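Local coordinates for Lin0012 protein (Listeria innocua, PDB 3K17), which probably phosphorylates phosphomevalonate with ATP in the mevalonate route to isopentenyl diphosphate, as a GHMP-family kinase, at residues Q180-H185 and M196-P201; V35-T40 and K345-H350. One frame throughout, in Å; residues are numbered along the deposited sequence.

Contact 1. Residues Q180-H185 and M196-P201; sequences QEWVKH and MKEPWP
With chi1 at -177°, the W182 indole swings out from its helix, CG trans to the main-chain nitrogen, and P201 packs over one face of its ring; W200, whose CG lies trans to its own carbonyl carbon (chi1 -70°), presents the face of its five-membered ring to the outer rim of the W182 six-membered ring at CZ3. This is helix-to-loop packing in the GHMP-kinase fold: helix 180-187 meets the extended chain that leaves helix 192-197 and leads to strand 204-208. P201 makes a CH-pi contact, CD standing 3.5 Å from the centroid of the W182 six-membered ring and almost on its normal, while P201 CG lies 3.6 Å from W182 CD2. The two indoles meet obliquely, planes at 54°, with W182 CZ3 3.7 Å from W200 CD1. V183 adds its CG2 over a face of W200, and L150 of helix 141-156 touches both V183 and W200. The contact between the segments is apolar; W200 NE1 is hydrogen-bonded to F195 O in helix 192-197, which helps fix the rotation of that ring. E198 CG lies near the plane of the W182 ring, at its edge, 3.9 Å from W182 CH2.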
ATOM      1  N   GLN A 180      13.330  -9.088 -32.449  1.00 25.50           N
ATOM      2  CA  GLN A 180      12.731  -8.787 -31.151  1.00 27.34           C
ATOM      3  C   GLN A 180      13.545  -7.852 -30.262  1.00 27.23           C
ATOM      4  O   GLN A 180      13.030  -6.855 -29.753  1.00 25.08           O
ATOM      5  CB  GLN A 180      12.476 -10.094 -30.402  1.00 30.41           C
ATOM      6  CG  GLN A 180      11.498 -11.034 -31.099  1.00 33.34           C
ATOM      7  CD  GLN A 180      10.103 -10.975 -30.499  1.00 32.24           C
ATOM      8  OE1 GLN A 180       9.557  -9.902 -30.290  1.00 37.01           O
ATOM      9  NE2 GLN A 180       9.523 -12.137 -30.227  1.00 33.97           N
ATOM     10  N   GLU A 181      14.813  -8.194 -30.068  1.00 26.78           N
ATOM     11  CA  GLU A 181      15.707  -7.409 -29.232  1.00 29.90           C
ATOM     12  C   GLU A 181      15.893  -6.010 -29.822  1.00 28.14           C
ATOM     13  O   GLU A 181      15.965  -5.015 -29.095  1.00 28.84           O
ATOM     14  CB  GLU A 181      17.054  -8.120 -29.123  1.00 33.70           C
ATOM     15  CG  GLU A 181      17.776  -7.880 -27.820  1.00 42.47           C
ATOM     16  CD  GLU A 181      19.129  -8.563 -27.775  1.00 47.48           C
ATOM     17  OE1 GLU A 181      19.983  -8.253 -28.635  1.00 49.72           O
ATOM     18  OE2 GLU A 181      19.337  -9.412 -26.879  1.00 51.06           O
ATOM     19  N   TRP A 182      15.964  -5.946 -31.147  1.00 24.77           N
ATOM     20  CA  TRP A 182      16.131  -4.681 -31.851  1.00 23.68           C
ATOM     21  C   TRP A 182      14.963  -3.755 -31.509  1.00 22.27           C
ATOM     22  O   TRP A 182      15.151  -2.574 -31.244  1.00 20.33           O
ATOM     23  CB  TRP A 182      16.167  -4.942 -33.356  1.00 22.58           C
ATOM     24  CG  TRP A 182      16.411  -3.735 -34.202  1.00 23.38           C
ATOM     25  CD1 TRP A 182      17.623  -3.235 -34.594  1.00 25.52           C
ATOM     26  CD2 TRP A 182      15.419  -2.894 -34.796  1.00 24.10           C
ATOM     27  NE1 TRP A 182      17.443  -2.135 -35.403  1.00 24.63           N
ATOM     28  CE2 TRP A 182      16.100  -1.905 -35.543  1.00 24.44           C
ATOM     29  CE3 TRP A 182      14.016  -2.879 -34.775  1.00 22.50           C
ATOM     30  CZ2 TRP A 182      15.425  -0.915 -36.262  1.00 25.86           C
ATOM     31  CZ3 TRP A 182      13.349  -1.897 -35.488  1.00 20.80           C
ATOM     32  CH2 TRP A 182      14.054  -0.927 -36.224  1.00 24.02           C
ATOM     33  N   VAL A 183      13.752  -4.309 -31.507  1.00 22.79           N
ATOM     34  CA  VAL A 183      12.553  -3.536 -31.204  1.00 20.95           C
ATOM     35  C   VAL A 183      12.462  -3.104 -29.747  1.00 20.94           C
ATOM     36  O   VAL A 183      12.290  -1.918 -29.449  1.00 19.31           O
ATOM     37  CB  VAL A 183      11.274  -4.332 -31.546  1.00 21.65           C
ATOM     38  CG1 VAL A 183      10.046  -3.609 -30.995  1.00 20.41           C
ATOM     39  CG2 VAL A 183      11.145  -4.493 -33.061  1.00 18.53           C
ATOM     40  N   LYS A 184      12.573  -4.069 -28.842  1.00 21.00           N
ATOM     41  CA  LYS A 184      12.469  -3.790 -27.418  1.00 21.70           C
ATOM     42  C   LYS A 184      13.454  -2.742 -26.920  1.00 21.76           C
ATOM     43  O   LYS A 184      13.081  -1.869 -26.143  1.00 22.89           O
ATOM     44  CB  LYS A 184      12.628  -5.087 -26.622  1.00 22.84           C
ATOM     45  CG  LYS A 184      11.494  -6.082 -26.864  1.00 25.88           C
ATOM     46  CD  LYS A 184      11.787  -7.439 -26.240  1.00 29.39           C
ATOM     47  CE  LYS A 184      10.795  -8.489 -26.712  1.00 32.09           C
ATOM     48  NZ  LYS A 184      11.015  -9.805 -26.047  1.00 33.59           N
ATOM     49  N   HIS A 185      14.706  -2.821 -27.363  1.00 22.89           N
ATOM     50  CA  HIS A 185      15.718  -1.859 -26.933  1.00 22.41           C
ATOM     51  C   HIS A 185      15.343  -0.451 -27.354  1.00 22.70           C
ATOM     52  O   HIS A 185      15.453   0.489 -26.571  1.00 24.29           O
ATOM     53  CB  HIS A 185      17.083  -2.208 -27.529  1.00 24.68           C
ATOM     54  CG  HIS A 185      17.671  -3.477 -26.998  1.00 25.16           C
ATOM     55  ND1 HIS A 185      18.839  -4.019 -27.494  1.00 27.98           N
ATOM     56  CD2 HIS A 185      17.259  -4.310 -26.015  1.00 26.13           C
ATOM     57  CE1 HIS A 185      19.119  -5.131 -26.838  1.00 26.93           C
ATOM     58  NE2 HIS A 185      18.177  -5.331 -25.935  1.00 26.69           N
HETATM   59  N   MSE A 196       7.598   3.481 -37.405  1.00 24.63           N
HETATM   60  CA  MSE A 196       6.742   3.325 -38.576  1.00 26.98           C
HETATM   61  C   MSE A 196       7.486   3.506 -39.891  1.00 28.70           C
HETATM   62  O   MSE A 196       7.168   2.857 -40.886  1.00 29.81           O
HETATM   63  CB  MSE A 196       5.582   4.327 -38.529  1.00 27.72           C
HETATM   64  CG  MSE A 196       4.587   4.105 -37.397  1.00 33.32           C
HETATM   65 SE   MSE A 196       3.809   2.321 -37.406  1.00 44.32          SE
HETATM   66  CE  MSE A 196       4.958   1.512 -36.078  1.00 36.10           C
ATOM     67  N   LYS A 197       8.469   4.394 -39.894  1.00 31.00           N
ATOM     68  CA  LYS A 197       9.238   4.671 -41.101  1.00 32.48           C
ATOM     69  C   LYS A 197      10.467   3.793 -41.254  1.00 31.78           C
ATOM     70  O   LYS A 197      10.980   3.624 -42.358  1.00 33.57           O
ATOM     71  CB  LYS A 197       9.657   6.142 -41.124  1.00 33.84           C
ATOM     72  CG  LYS A 197       8.479   7.090 -41.243  1.00 39.37           C
ATOM     73  CD  LYS A 197       8.915   8.538 -41.352  1.00 40.28           C
ATOM     74  CE  LYS A 197       7.704   9.438 -41.563  1.00 42.97           C
ATOM     75  NZ  LYS A 197       8.080  10.869 -41.702  1.00 43.54           N
ATOM     76  N   GLU A 198      10.941   3.229 -40.153  1.00 29.95           N
ATOM     77  CA  GLU A 198      12.125   2.388 -40.208  1.00 30.28           C
ATOM     78  C   GLU A 198      11.806   0.930 -40.547  1.00 31.20           C
ATOM     79  O   GLU A 198      10.927   0.312 -39.940  1.00 31.07           O
ATOM     80  CB  GLU A 198      12.862   2.448 -38.868  1.00 31.04           C
ATOM     81  CG  GLU A 198      14.268   1.865 -38.884  1.00 32.66           C
ATOM     82  CD  GLU A 198      15.269   2.768 -39.590  1.00 35.17           C
ATOM     83  OE1 GLU A 198      14.877   3.875 -40.017  1.00 34.10           O
ATOM     84  OE2 GLU A 198      16.449   2.369 -39.707  1.00 37.02           O
ATOM     85  N   PRO A 199      12.500   0.366 -41.546  1.00 30.50           N
ATOM     86  CA  PRO A 199      12.211  -1.035 -41.862  1.00 29.78           C
ATOM     87  C   PRO A 199      12.696  -1.899 -40.692  1.00 28.07           C
ATOM     88  O   PRO A 199      13.787  -1.686 -40.163  1.00 27.29           O
ATOM     89  CB  PRO A 199      13.006  -1.274 -43.153  1.00 29.80           C
ATOM     90  CG  PRO A 199      14.132  -0.275 -43.064  1.00 32.05           C
ATOM     91  CD  PRO A 199      13.442   0.953 -42.517  1.00 30.01           C
ATOM     92  N   TRP A 200      11.877  -2.854 -40.272  1.00 25.95           N
ATOM     93  CA  TRP A 200      12.251  -3.717 -39.157  1.00 24.68           C
ATOM     94  C   TRP A 200      13.094  -4.895 -39.624  1.00 23.32           C
ATOM     95  O   TRP A 200      12.653  -5.688 -40.447  1.00 23.21           O
ATOM     96  CB  TRP A 200      10.994  -4.239 -38.459  1.00 22.68           C
ATOM     97  CG  TRP A 200      10.231  -3.192 -37.703  1.00 23.33           C
ATOM     98  CD1 TRP A 200      10.416  -1.835 -37.751  1.00 21.87           C
ATOM     99  CD2 TRP A 200       9.147  -3.418 -36.799  1.00 20.19           C
ATOM    100  NE1 TRP A 200       9.509  -1.204 -36.931  1.00 21.08           N
ATOM    101  CE2 TRP A 200       8.718  -2.153 -36.334  1.00 19.97           C
ATOM    102  CE3 TRP A 200       8.492  -4.570 -36.335  1.00 21.25           C
ATOM    103  CZ2 TRP A 200       7.662  -2.006 -35.427  1.00 20.78           C
ATOM    104  CZ3 TRP A 200       7.438  -4.424 -35.433  1.00 20.01           C
ATOM    105  CH2 TRP A 200       7.037  -3.151 -34.990  1.00 20.21           C
ATOM    106  N   PRO A 201      14.314  -5.037 -39.089  1.00 24.39           N
ATOM    107  CA  PRO A 201      15.130  -6.169 -39.532  1.00 24.34           C
ATOM    108  C   PRO A 201      14.495  -7.543 -39.350  1.00 24.97           C
ATOM    109  O   PRO A 201      13.801  -7.801 -38.359  1.00 24.05           O
ATOM    110  CB  PRO A 201      16.430  -6.008 -38.731  1.00 24.53           C
ATOM    111  CG  PRO A 201      16.069  -5.068 -37.608  1.00 25.54           C
ATOM    112  CD  PRO A 201      15.087  -4.134 -38.221  1.00 24.04           C
TER

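Contact 2. Residues V35-T40 and K345-H350; sequences VNRYIT and KHLPFH
The H350 imidazole carries the CB of N36 over one face, 3.5 Å from the ring centroid and 13° off the normal, a CH-pi contact in which the N36 amide plane is tilted 42° from the ring. The R37 guanidinium has L347 CD2 over one face and P348 N at its edge, and the F349 phenyl takes V35 CG1 at its edge, 4.0 Å from CE1. These groups join the corner between strands 29-35 and 37-45 of the large mixed sheet to the chain leaving strand 345-346, an outermost strand, within this chain, of the four-stranded antiparallel sheet, in this two-sheet GHMP-kinase fold. N36 sits at the corner, and its chi1 of 56° sets the amide between backbone N and carbonyl carbon, facing the other segment. There it meets the backbone twice: H350 N donates to N36 OD1 (3.2 Å) from almost directly above the carbonyl plane, off any lone-pair direction, whereas N36 ND2 donates to P348 O (3.2 Å), which lies in the amide plane. R37, extended from CG to NE, adds a weak bond from NH2 to the same P348 O at 3.1 Å. Between P348 and H350, F349 also meets F215 of strand 214-219 edge-to-face. P348 O thus receives one good and one weak donor, and the amide with the probably cationic guanidinium may polarise that carbonyl slightly while tying the main chain after L347 to the sheet corner.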
ATOM      1  N   VAL A  35      -8.798 -17.920 -40.216  1.00 16.65           N
ATOM      2  CA  VAL A  35      -9.967 -18.792 -40.290  1.00 16.20           C
ATOM      3  C   VAL A  35     -11.259 -18.010 -40.501  1.00 16.72           C
ATOM      4  O   VAL A  35     -11.328 -16.807 -40.241  1.00 13.92           O
ATOM      5  CB  VAL A  35     -10.109 -19.671 -39.009  1.00 18.70           C
ATOM      6  CG1 VAL A  35      -8.795 -20.390 -38.716  1.00 17.31           C
ATOM      7  CG2 VAL A  35     -10.497 -18.810 -37.828  1.00 20.15           C
ATOM      8  N   ASN A  36     -12.281 -18.719 -40.966  1.00 15.44           N
ATOM      9  CA  ASN A  36     -13.587 -18.143 -41.237  1.00 16.31           C
ATOM     10  C   ASN A  36     -14.437 -17.876 -39.980  1.00 18.45           C
ATOM     11  O   ASN A  36     -15.645 -18.121 -39.973  1.00 16.80           O
ATOM     12  CB  ASN A  36     -14.342 -19.066 -42.200  1.00 16.56           C
ATOM     13  CG  ASN A  36     -14.462 -20.485 -41.673  1.00 17.63           C
ATOM     14  OD1 ASN A  36     -13.485 -21.078 -41.214  1.00 18.31           O
ATOM     15  ND2 ASN A  36     -15.665 -21.038 -41.739  1.00 23.18           N
ATOM     16  N   ARG A  37     -13.800 -17.371 -38.926  1.00 17.04           N
ATOM     17  CA  ARG A  37     -14.483 -17.033 -37.669  1.00 17.47           C
ATOM     18  C   ARG A  37     -13.895 -15.677 -37.320  1.00 17.36           C
ATOM     19  O   ARG A  37     -12.676 -15.499 -37.306  1.00 17.80           O
ATOM     20  CB  ARG A  37     -14.205 -18.099 -36.608  1.00 16.57           C
ATOM     21  CG  ARG A  37     -14.859 -19.428 -37.001  1.00 18.36           C
ATOM     22  CD  ARG A  37     -14.395 -20.633 -36.200  1.00 17.88           C
ATOM     23  NE  ARG A  37     -14.824 -21.848 -36.888  1.00 20.86           N
ATOM     24  CZ  ARG A  37     -16.074 -22.302 -36.919  1.00 20.01           C
ATOM     25  NH1 ARG A  37     -17.039 -21.658 -36.274  1.00 21.09           N
ATOM     26  NH2 ARG A  37     -16.371 -23.368 -37.651  1.00 19.00           N
ATOM     27  N   TYR A  38     -14.772 -14.721 -37.041  1.00 15.98           N
ATOM     28  CA  TYR A  38     -14.340 -13.354 -36.841  1.00 15.85           C
ATOM     29  C   TYR A  38     -14.657 -12.600 -35.563  1.00 16.50           C
ATOM     30  O   TYR A  38     -15.561 -12.935 -34.793  1.00 14.04           O
ATOM     31  CB  TYR A  38     -14.900 -12.506 -37.993  1.00 16.85           C
ATOM     32  CG  TYR A  38     -14.549 -13.018 -39.372  1.00 17.93           C
ATOM     33  CD1 TYR A  38     -13.483 -12.468 -40.083  1.00 17.03           C
ATOM     34  CD2 TYR A  38     -15.238 -14.097 -39.937  1.00 18.06           C
ATOM     35  CE1 TYR A  38     -13.104 -12.968 -41.308  1.00 16.63           C
ATOM     36  CE2 TYR A  38     -14.861 -14.619 -41.180  1.00 19.91           C
ATOM     37  CZ  TYR A  38     -13.788 -14.041 -41.854  1.00 18.84           C
ATOM     38  OH  TYR A  38     -13.380 -14.523 -43.071  1.00 18.25           O
ATOM     39  N   ILE A  39     -13.872 -11.550 -35.383  1.00 15.63           N
ATOM     40  CA  ILE A  39     -14.081 -10.597 -34.326  1.00 18.06           C
ATOM     41  C   ILE A  39     -14.653  -9.483 -35.202  1.00 18.44           C
ATOM     42  O   ILE A  39     -14.139  -9.233 -36.304  1.00 19.08           O
ATOM     43  CB  ILE A  39     -12.752 -10.159 -33.672  1.00 19.99           C
ATOM     44  CG1 ILE A  39     -12.472 -11.068 -32.463  1.00 20.97           C
ATOM     45  CG2 ILE A  39     -12.825  -8.682 -33.274  1.00 16.10           C
ATOM     46  CD1 ILE A  39     -11.202 -10.770 -31.727  1.00 28.76           C
ATOM     47  N   THR A  40     -15.736  -8.854 -34.757  1.00 18.15           N
ATOM     48  CA  THR A  40     -16.353  -7.779 -35.529  1.00 18.19           C
ATOM     49  C   THR A  40     -16.339  -6.488 -34.727  1.00 18.26           C
ATOM     50  O   THR A  40     -16.845  -6.441 -33.608  1.00 19.89           O
ATOM     51  CB  THR A  40     -17.818  -8.117 -35.884  1.00 18.70           C
ATOM     52  OG1 THR A  40     -17.853  -9.320 -36.656  1.00 21.32           O
ATOM     53  CG2 THR A  40     -18.452  -6.991 -36.694  1.00 20.78           C
ATOM     54  N   LYS A 345     -14.568 -31.156 -31.173  1.00 19.42           N
ATOM     55  CA  LYS A 345     -15.562 -30.417 -31.941  1.00 20.90           C
ATOM     56  C   LYS A 345     -14.980 -29.960 -33.270  1.00 20.68           C
ATOM     57  O   LYS A 345     -13.975 -29.250 -33.309  1.00 19.48           O
ATOM     58  CB  LYS A 345     -16.076 -29.184 -31.181  1.00 22.77           C
ATOM     59  CG  LYS A 345     -17.098 -28.391 -31.983  1.00 23.40           C
ATOM     60  CD  LYS A 345     -17.674 -27.190 -31.231  1.00 30.42           C
ATOM     61  CE  LYS A 345     -18.547 -27.628 -30.064  1.00 32.39           C
ATOM     62  NZ  LYS A 345     -19.522 -28.677 -30.504  1.00 37.08           N
ATOM     63  N   HIS A 346     -15.620 -30.377 -34.355  1.00 20.05           N
ATOM     64  CA  HIS A 346     -15.186 -30.003 -35.692  1.00 21.69           C
ATOM     65  C   HIS A 346     -15.540 -28.537 -35.930  1.00 20.82           C
ATOM     66  O   HIS A 346     -16.639 -28.105 -35.601  1.00 20.26           O
ATOM     67  CB  HIS A 346     -15.905 -30.886 -36.727  1.00 22.93           C
ATOM     68  CG  HIS A 346     -15.629 -30.519 -38.154  1.00 23.94           C
ATOM     69  ND1 HIS A 346     -14.356 -30.304 -38.638  1.00 24.80           N
ATOM     70  CD2 HIS A 346     -16.458 -30.409 -39.218  1.00 24.34           C
ATOM     71  CE1 HIS A 346     -14.414 -30.083 -39.939  1.00 23.51           C
ATOM     72  NE2 HIS A 346     -15.679 -30.143 -40.317  1.00 24.61           N
ATOM     73  N   LEU A 347     -14.603 -27.765 -36.474  1.00 19.13           N
ATOM     74  CA  LEU A 347     -14.885 -26.368 -36.784  1.00 19.41           C
ATOM     75  C   LEU A 347     -14.779 -26.192 -38.306  1.00 20.27           C
ATOM     76  O   LEU A 347     -13.682 -25.984 -38.844  1.00 19.00           O
ATOM     77  CB  LEU A 347     -13.891 -25.434 -36.066  1.00 20.14           C
ATOM     78  CG  LEU A 347     -13.845 -25.492 -34.529  1.00 22.96           C
ATOM     79  CD1 LEU A 347     -12.912 -24.403 -33.986  1.00 21.27           C
ATOM     80  CD2 LEU A 347     -15.242 -25.295 -33.963  1.00 22.34           C
ATOM     81  N   PRO A 348     -15.913 -26.317 -39.025  1.00 19.61           N
ATOM     82  CA  PRO A 348     -15.938 -26.164 -40.488  1.00 20.21           C
ATOM     83  C   PRO A 348     -15.031 -25.005 -40.905  1.00 21.63           C
ATOM     84  O   PRO A 348     -15.165 -23.885 -40.414  1.00 20.36           O
ATOM     85  CB  PRO A 348     -17.412 -25.909 -40.772  1.00 21.19           C
ATOM     86  CG  PRO A 348     -18.080 -26.845 -39.758  1.00 17.95           C
ATOM     87  CD  PRO A 348     -17.261 -26.617 -38.498  1.00 19.32           C
ATOM     88  N   PHE A 349     -14.116 -25.281 -41.827  1.00 21.54           N
ATOM     89  CA  PHE A 349     -13.136 -24.293 -42.242  1.00 20.26           C
ATOM     90  C   PHE A 349     -13.058 -23.890 -43.709  1.00 21.31           C
ATOM     91  O   PHE A 349     -13.306 -24.678 -44.610  1.00 21.24           O
ATOM     92  CB  PHE A 349     -11.743 -24.794 -41.818  1.00 18.77           C
ATOM     93  CG  PHE A 349     -10.588 -24.007 -42.412  1.00 20.48           C
ATOM     94  CD1 PHE A 349      -9.976 -22.986 -41.688  1.00 19.02           C
ATOM     95  CD2 PHE A 349     -10.120 -24.287 -43.696  1.00 20.82           C
ATOM     96  CE1 PHE A 349      -8.920 -22.254 -42.232  1.00 19.15           C
ATOM     97  CE2 PHE A 349      -9.058 -23.558 -44.253  1.00 19.69           C
ATOM     98  CZ  PHE A 349      -8.459 -22.542 -43.520  1.00 20.36           C
ATOM     99  N   HIS A 350     -12.719 -22.624 -43.907  1.00 23.25           N
ATOM    100  CA  HIS A 350     -12.422 -22.049 -45.210  1.00 25.71           C
ATOM    101  C   HIS A 350     -11.621 -20.799 -44.852  1.00 25.08           C
ATOM    102  O   HIS A 350     -11.872 -20.152 -43.828  1.00 23.36           O
ATOM    103  CB  HIS A 350     -13.655 -21.801 -46.132  1.00 27.78           C
ATOM    104  CG  HIS A 350     -14.708 -20.888 -45.590  1.00 29.91           C
ATOM    105  ND1 HIS A 350     -15.809 -21.351 -44.901  1.00 33.21           N
ATOM    106  CD2 HIS A 350     -14.887 -19.552 -45.727  1.00 31.93           C
ATOM    107  CE1 HIS A 350     -16.621 -20.340 -44.641  1.00 30.39           C
ATOM    108  NE2 HIS A 350     -16.086 -19.239 -45.132  1.00 29.76           N
TER

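Overall arrangement
Contacts 1 and 2 lie on opposite sides of the chain's centre, about 32 Å apart centre to centre and about 20 Å between nearest atoms, without touching. Along the chain contact 1 is nested inside the loop that contact 2 closes: 35-40 comes first, then 180-185 and 196-201, then 345-350. The large mixed sheet connects them, since strand 37-45 reaches, through strands 7-18, 29-35 and 172-176, strand 204-208, which follows 196-201. Contact 1 is a local packing of neighbouring elements, closed over 10 intervening residues, whereas contact 2 joins chain regions more than 300 residues apart and links the two sheets of the kinase.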